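Local coordinates for protein D-aminopeptidase (Bacillus subtilis, PDB 1HI9) that hydrolyses N-terminal residues from peptides containing D-amino acids, as a zinc-dependent, self-compartmentalizing decameric aminopeptidase of the M55 family, at residues A[138-150]-A[201-213]. Sequence-based numbering, arbitrary orientation.
Sequences AYVAGYYDVPVLM and ALQNKDKVKPLTP
With chi1 at -54°, Leu149 carries CG beside its own backbone N and lays both methyls against Lys205, whose CB is 3.7 Å from Leu149 CD2; the two side chains run alongside each other, pointing the same way. CD1 of Leu149 also meets CD2 of Leu202, the two leucines crossing at about a right angle. Lys205 differs, its CG lying between the backbone N and the carbonyl carbon (chi1 56°), and its chain bends at the last torsion to bring NZ 2.9 Å from Leu202 O, a hydrogen bond that ties the lysine back to the end of helix 187-203. One residue further along the strand, CB of Met150 packs against CB of Ala201, which also touches Leu149 O. Val208, its CG1 anti to the backbone N, sets that methyl 3.5 Å from Val148 O and also against CB of Pro147.

After helix 187-203 the chain passes strand 148-152, a parallel strand inside the mixed sheet, and packs along the C-terminal part of helix 133-143. That helix starts at the zinc ligand Glu133 and ends, away from the metal, in a Schellman motif with Asp145 as its C' residue; CG of Pro210 rests on Asp145 O, and the Pro210 ring lies side by side with that of Pro147. No direct hydrogen bond joins the segments, but a water accepts from Val148 N and donates to Lys209 O.

Leu211, centre of an inverse gamma turn, places CD1 over one face of the Tyr139 ring, 4.0 Å from the centroid, in a CH-pi contact, and touches Ala138 CB with the same methyl. Its carbonyl O receives a nearly straight CA-H...O contact from Gly142 CA (3.4 Å, 171° at the hydrogen). Pro213 lies over the last helical turn, its CG 3.6 Å from Tyr139 O.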
loop_
_atom_site.group_PDB
_atom_site.type_symbol
_atom_site.label_atom_id
_atom_site.label_comp_id
_atom_site.label_asym_id
_atom_site.label_seq_id
_atom_site.Cartn_x
_atom_site.Cartn_y
_atom_site.Cartn_z
ATOM N N ALA A 138 19.702 -2.612 -38.712
ATOM C CA ALA A 138 19.999 -2.465 -40.127
ATOM C C ALA A 138 21.065 -3.484 -40.508
ATOM O O ALA A 138 20.984 -4.120 -41.561
ATOM C CB ALA A 138 20.478 -1.045 -40.426
ATOM N N TYR A 139 22.056 -3.656 -39.634
ATOM C CA TYR A 139 23.126 -4.613 -39.887
ATOM C C TYR A 139 22.594 -6.041 -39.944
ATOM O O TYR A 139 23.063 -6.846 -40.753
ATOM C CB TYR A 139 24.211 -4.507 -38.815
ATOM C CG TYR A 139 25.281 -3.486 -39.122
ATOM C CD1 TYR A 139 25.758 -2.634 -38.130
ATOM C CD2 TYR A 139 25.822 -3.374 -40.402
ATOM C CE1 TYR A 139 26.742 -1.691 -38.400
ATOM C CE2 TYR A 139 26.813 -2.435 -40.686
ATOM C CZ TYR A 139 27.267 -1.595 -39.676
ATOM O OH TYR A 139 28.250 -0.661 -39.937
ATOM N N VAL A 140 21.627 -6.372 -39.086
ATOM C CA VAL A 140 21.070 -7.721 -39.111
ATOM C C VAL A 140 20.288 -7.879 -40.411
ATOM O O VAL A 140 20.268 -8.947 -40.998
ATOM C CB VAL A 140 20.138 -7.990 -37.907
ATOM C CG1 VAL A 140 19.469 -9.351 -38.071
ATOM C CG2 VAL A 140 20.939 -7.949 -36.614
ATOM N N ALA A 141 19.649 -6.806 -40.854
ATOM C CA ALA A 141 18.905 -6.845 -42.098
ATOM C C ALA A 141 19.914 -7.087 -43.222
ATOM O O ALA A 141 19.648 -7.837 -44.165
ATOM C CB ALA A 141 18.178 -5.523 -42.319
ATOM N N GLY A 142 21.081 -6.452 -43.103
ATOM C CA GLY A 142 22.124 -6.597 -44.100
ATOM C C GLY A 142 22.619 -8.025 -44.219
ATOM O O GLY A 142 22.915 -8.500 -45.313
ATOM N N TYR A 143 22.710 -8.711 -43.085
ATOM C CA TYR A 143 23.157 -10.094 -43.061
ATOM C C TYR A 143 22.302 -10.938 -43.994
ATOM O O TYR A 143 22.787 -11.893 -44.586
ATOM C CB TYR A 143 23.051 -10.659 -41.649
ATOM C CG TYR A 143 23.513 -12.091 -41.541
ATOM C CD1 TYR A 143 24.862 -12.399 -41.404
ATOM C CD2 TYR A 143 22.591 -13.145 -41.614
ATOM C CE1 TYR A 143 25.293 -13.727 -41.342
ATOM C CE2 TYR A 143 23.007 -14.477 -41.555
ATOM C CZ TYR A 143 24.366 -14.760 -41.417
ATOM O OH TYR A 143 24.791 -16.073 -41.342
ATOM N N TYR A 144 21.023 -10.590 -44.112
ATOM C CA TYR A 144 20.113 -11.329 -44.977
ATOM C C TYR A 144 19.964 -10.655 -46.331
ATOM O O TYR A 144 19.094 -11.022 -47.115
ATOM C CB TYR A 144 18.734 -11.464 -44.324
ATOM C CG TYR A 144 18.720 -12.331 -43.078
ATOM C CD1 TYR A 144 18.742 -11.758 -41.799
ATOM C CD2 TYR A 144 18.684 -13.725 -43.175
ATOM C CE1 TYR A 144 18.724 -12.549 -40.651
ATOM C CE2 TYR A 144 18.667 -14.525 -42.033
ATOM C CZ TYR A 144 18.685 -13.929 -40.776
ATOM O OH TYR A 144 18.663 -14.719 -39.656
ATOM N N ASP A 145 20.821 -9.675 -46.599
ATOM C CA ASP A 145 20.785 -8.938 -47.856
ATOM C C ASP A 145 19.471 -8.221 -48.070
ATOM O O ASP A 145 19.007 -8.077 -49.201
ATOM C CB ASP A 145 21.059 -9.867 -49.035
ATOM C CG ASP A 145 22.529 -10.070 -49.262
ATOM O OD1 ASP A 145 23.201 -9.081 -49.640
ATOM O OD2 ASP A 145 23.015 -11.208 -49.051
ATOM N N VAL A 146 18.871 -7.775 -46.975
ATOM C CA VAL A 146 17.618 -7.056 -47.058
ATOM C C VAL A 146 17.904 -5.605 -46.751
ATOM O O VAL A 146 18.531 -5.282 -45.750
ATOM C CB VAL A 146 16.588 -7.595 -46.066
ATOM C CG1 VAL A 146 15.325 -6.768 -46.145
ATOM C CG2 VAL A 146 16.295 -9.056 -46.374
ATOM N N PRO A 147 17.473 -4.707 -47.637
ATOM C CA PRO A 147 17.690 -3.270 -47.453
ATOM C C PRO A 147 16.611 -2.589 -46.608
ATOM O O PRO A 147 15.442 -2.973 -46.638
ATOM C CB PRO A 147 17.701 -2.750 -48.882
ATOM C CG PRO A 147 16.659 -3.629 -49.542
ATOM C CD PRO A 147 16.989 -5.003 -49.000
ATOM N N VAL A 148 17.025 -1.579 -45.850
ATOM C CA VAL A 148 16.113 -0.823 -45.017
ATOM C C VAL A 148 15.584 0.289 -45.917
ATOM O O VAL A 148 16.240 1.311 -46.123
ATOM C CB VAL A 148 16.840 -0.216 -43.801
ATOM C CG1 VAL A 148 15.893 0.649 -43.001
ATOM C CG2 VAL A 148 17.412 -1.332 -42.933
ATOM N N LEU A 149 14.393 0.078 -46.460
ATOM C CA LEU A 149 13.790 1.029 -47.379
ATOM C C LEU A 149 13.326 2.329 -46.753
ATOM O O LEU A 149 13.452 3.398 -47.352
ATOM C CB LEU A 149 12.614 0.368 -48.096
ATOM C CG LEU A 149 12.948 -0.945 -48.804
ATOM C CD1 LEU A 149 11.714 -1.459 -49.552
ATOM C CD2 LEU A 149 14.101 -0.727 -49.777
ATOM N N MET A 150 12.788 2.238 -45.544
ATOM C CA MET A 150 12.262 3.411 -44.865
ATOM C C MET A 150 12.459 3.353 -43.354
ATOM O O MET A 150 12.489 2.278 -42.758
ATOM C CB MET A 150 10.770 3.533 -45.172
ATOM C CG MET A 150 10.118 4.822 -44.715
ATOM S SD MET A 150 8.348 4.755 -45.006
ATOM C CE MET A 150 7.717 5.362 -43.448
ATOM N N ALA A 201 9.121 5.089 -50.785
ATOM C CA ALA A 201 10.148 4.146 -50.370
ATOM C C ALA A 201 10.066 2.832 -51.132
ATOM O O ALA A 201 11.086 2.286 -51.541
ATOM C CB ALA A 201 10.042 3.882 -48.872
ATOM N N LEU A 202 8.852 2.326 -51.320
ATOM C CA LEU A 202 8.664 1.065 -52.023
ATOM C C LEU A 202 8.982 1.147 -53.516
ATOM O O LEU A 202 9.475 0.181 -54.105
ATOM C CB LEU A 202 7.234 0.554 -51.815
ATOM C CG LEU A 202 6.960 -0.094 -50.454
ATOM C CD1 LEU A 202 5.482 -0.292 -50.255
ATOM C CD2 LEU A 202 7.696 -1.410 -50.371
ATOM N N GLN A 203 8.717 2.294 -54.131
ATOM C CA GLN A 203 8.989 2.443 -55.554
ATOM C C GLN A 203 10.420 2.885 -55.831
ATOM O O GLN A 203 10.922 2.721 -56.940
ATOM C CB GLN A 203 8.024 3.445 -56.184
ATOM C CG GLN A 203 8.123 4.824 -55.592
ATOM C CD GLN A 203 7.293 5.840 -56.347
ATOM O OE1 GLN A 203 7.577 6.148 -57.508
ATOM N NE2 GLN A 203 6.252 6.368 -55.693
ATOM N N ASN A 204 11.079 3.440 -54.821
ATOM C CA ASN A 204 12.451 3.906 -54.977
ATOM C C ASN A 204 13.415 2.898 -54.355
ATOM O O ASN A 204 14.607 3.171 -54.203
ATOM C CB ASN A 204 12.592 5.274 -54.302
ATOM C CG ASN A 204 13.833 6.026 -54.743
ATOM O OD1 ASN A 204 14.735 6.291 -53.943
ATOM N ND2 ASN A 204 13.884 6.382 -56.024
ATOM N N LYS A 205 12.891 1.720 -54.025
ATOM C CA LYS A 205 13.670 0.661 -53.384
ATOM C C LYS A 205 14.979 0.269 -54.054
ATOM O O LYS A 205 15.946 -0.095 -53.379
ATOM C CB LYS A 205 12.809 -0.592 -53.206
ATOM C CG LYS A 205 12.187 -1.142 -54.480
ATOM C CD LYS A 205 11.487 -2.470 -54.197
ATOM C CE LYS A 205 10.770 -3.005 -55.426
ATOM N NZ LYS A 205 9.628 -2.131 -55.830
ATOM N N ASP A 206 15.011 0.328 -55.378
ATOM C CA ASP A 206 16.216 -0.043 -56.108
ATOM C C ASP A 206 17.434 0.814 -55.756
ATOM O O ASP A 206 18.572 0.369 -55.905
ATOM C CB ASP A 206 15.949 0.018 -57.617
ATOM C CG ASP A 206 15.035 -1.105 -58.095
ATOM O OD1 ASP A 206 13.861 -1.154 -57.663
ATOM O OD2 ASP A 206 15.495 -1.943 -58.901
ATOM N N LYS A 207 17.198 2.033 -55.280
ATOM C CA LYS A 207 18.298 2.923 -54.931
ATOM C C LYS A 207 18.887 2.682 -53.544
ATOM O O LYS A 207 19.863 3.329 -53.151
ATOM C CB LYS A 207 17.854 4.383 -55.061
ATOM C CG LYS A 207 17.569 4.796 -56.499
ATOM C CD LYS A 207 17.247 6.274 -56.623
ATOM C CE LYS A 207 17.026 6.667 -58.084
ATOM N NZ LYS A 207 16.673 8.109 -58.222
ATOM N N VAL A 208 18.305 1.740 -52.809
ATOM C CA VAL A 208 18.786 1.435 -51.467
ATOM C C VAL A 208 19.439 0.067 -51.382
ATOM O O VAL A 208 18.878 -0.930 -51.836
ATOM C CB VAL A 208 17.648 1.490 -50.442
ATOM C CG1 VAL A 208 18.202 1.242 -49.046
ATOM C CG2 VAL A 208 16.956 2.839 -50.515
ATOM N N LYS A 209 20.625 0.024 -50.787
ATOM C CA LYS A 209 21.353 -1.228 -50.652
ATOM C C LYS A 209 21.426 -1.709 -49.214
ATOM O O LYS A 209 21.394 -0.913 -48.278
ATOM C CB LYS A 209 22.773 -1.089 -51.210
ATOM C CG LYS A 209 22.864 -1.100 -52.728
ATOM C CD LYS A 209 24.311 -1.230 -53.164
ATOM C CE LYS A 209 24.434 -1.448 -54.668
ATOM N NZ LYS A 209 25.848 -1.753 -55.098
ATOM N N PRO A 210 21.522 -3.030 -49.023
ATOM C CA PRO A 210 21.603 -3.629 -47.691
ATOM C C PRO A 210 22.847 -3.146 -46.959
ATOM O O PRO A 210 23.898 -2.967 -47.567
ATOM C CB PRO A 210 21.660 -5.129 -47.988
ATOM C CG PRO A 210 20.880 -5.251 -49.261
ATOM C CD PRO A 210 21.403 -4.074 -50.055
ATOM N N LEU A 211 22.716 -2.923 -45.655
ATOM C CA LEU A 211 23.837 -2.471 -44.850
ATOM C C LEU A 211 24.658 -3.704 -44.481
ATOM O O LEU A 211 24.524 -4.252 -43.383
ATOM C CB LEU A 211 23.333 -1.788 -43.580
ATOM C CG LEU A 211 24.098 -0.556 -43.091
ATOM C CD1 LEU A 211 23.774 -0.330 -41.621
ATOM C CD2 LEU A 211 25.585 -0.741 -43.269
ATOM N N THR A 212 25.505 -4.141 -45.403
ATOM C CA THR A 212 26.322 -5.323 -45.185
ATOM C C THR A 212 27.240 -5.190 -43.976
ATOM O O THR A 212 28.017 -4.233 -43.868
ATOM C CB THR A 212 27.166 -5.638 -46.433
ATOM O OG1 THR A 212 26.300 -5.739 -47.570
ATOM C CG2 THR A 212 27.924 -6.954 -46.251
ATOM N N PRO A 213 27.150 -6.145 -43.037
ATOM C CA PRO A 213 27.981 -6.124 -41.836
ATOM C C PRO A 213 29.265 -6.909 -42.047
ATOM O O PRO A 213 29.353 -7.740 -42.945
ATOM C CB PRO A 213 27.082 -6.786 -40.806
ATOM C CG PRO A 213 26.450 -7.874 -41.628
ATOM C CD PRO A 213 26.075 -7.147 -42.905
HETATM O O HOH W 1 19.757 -1.290 -45.522
#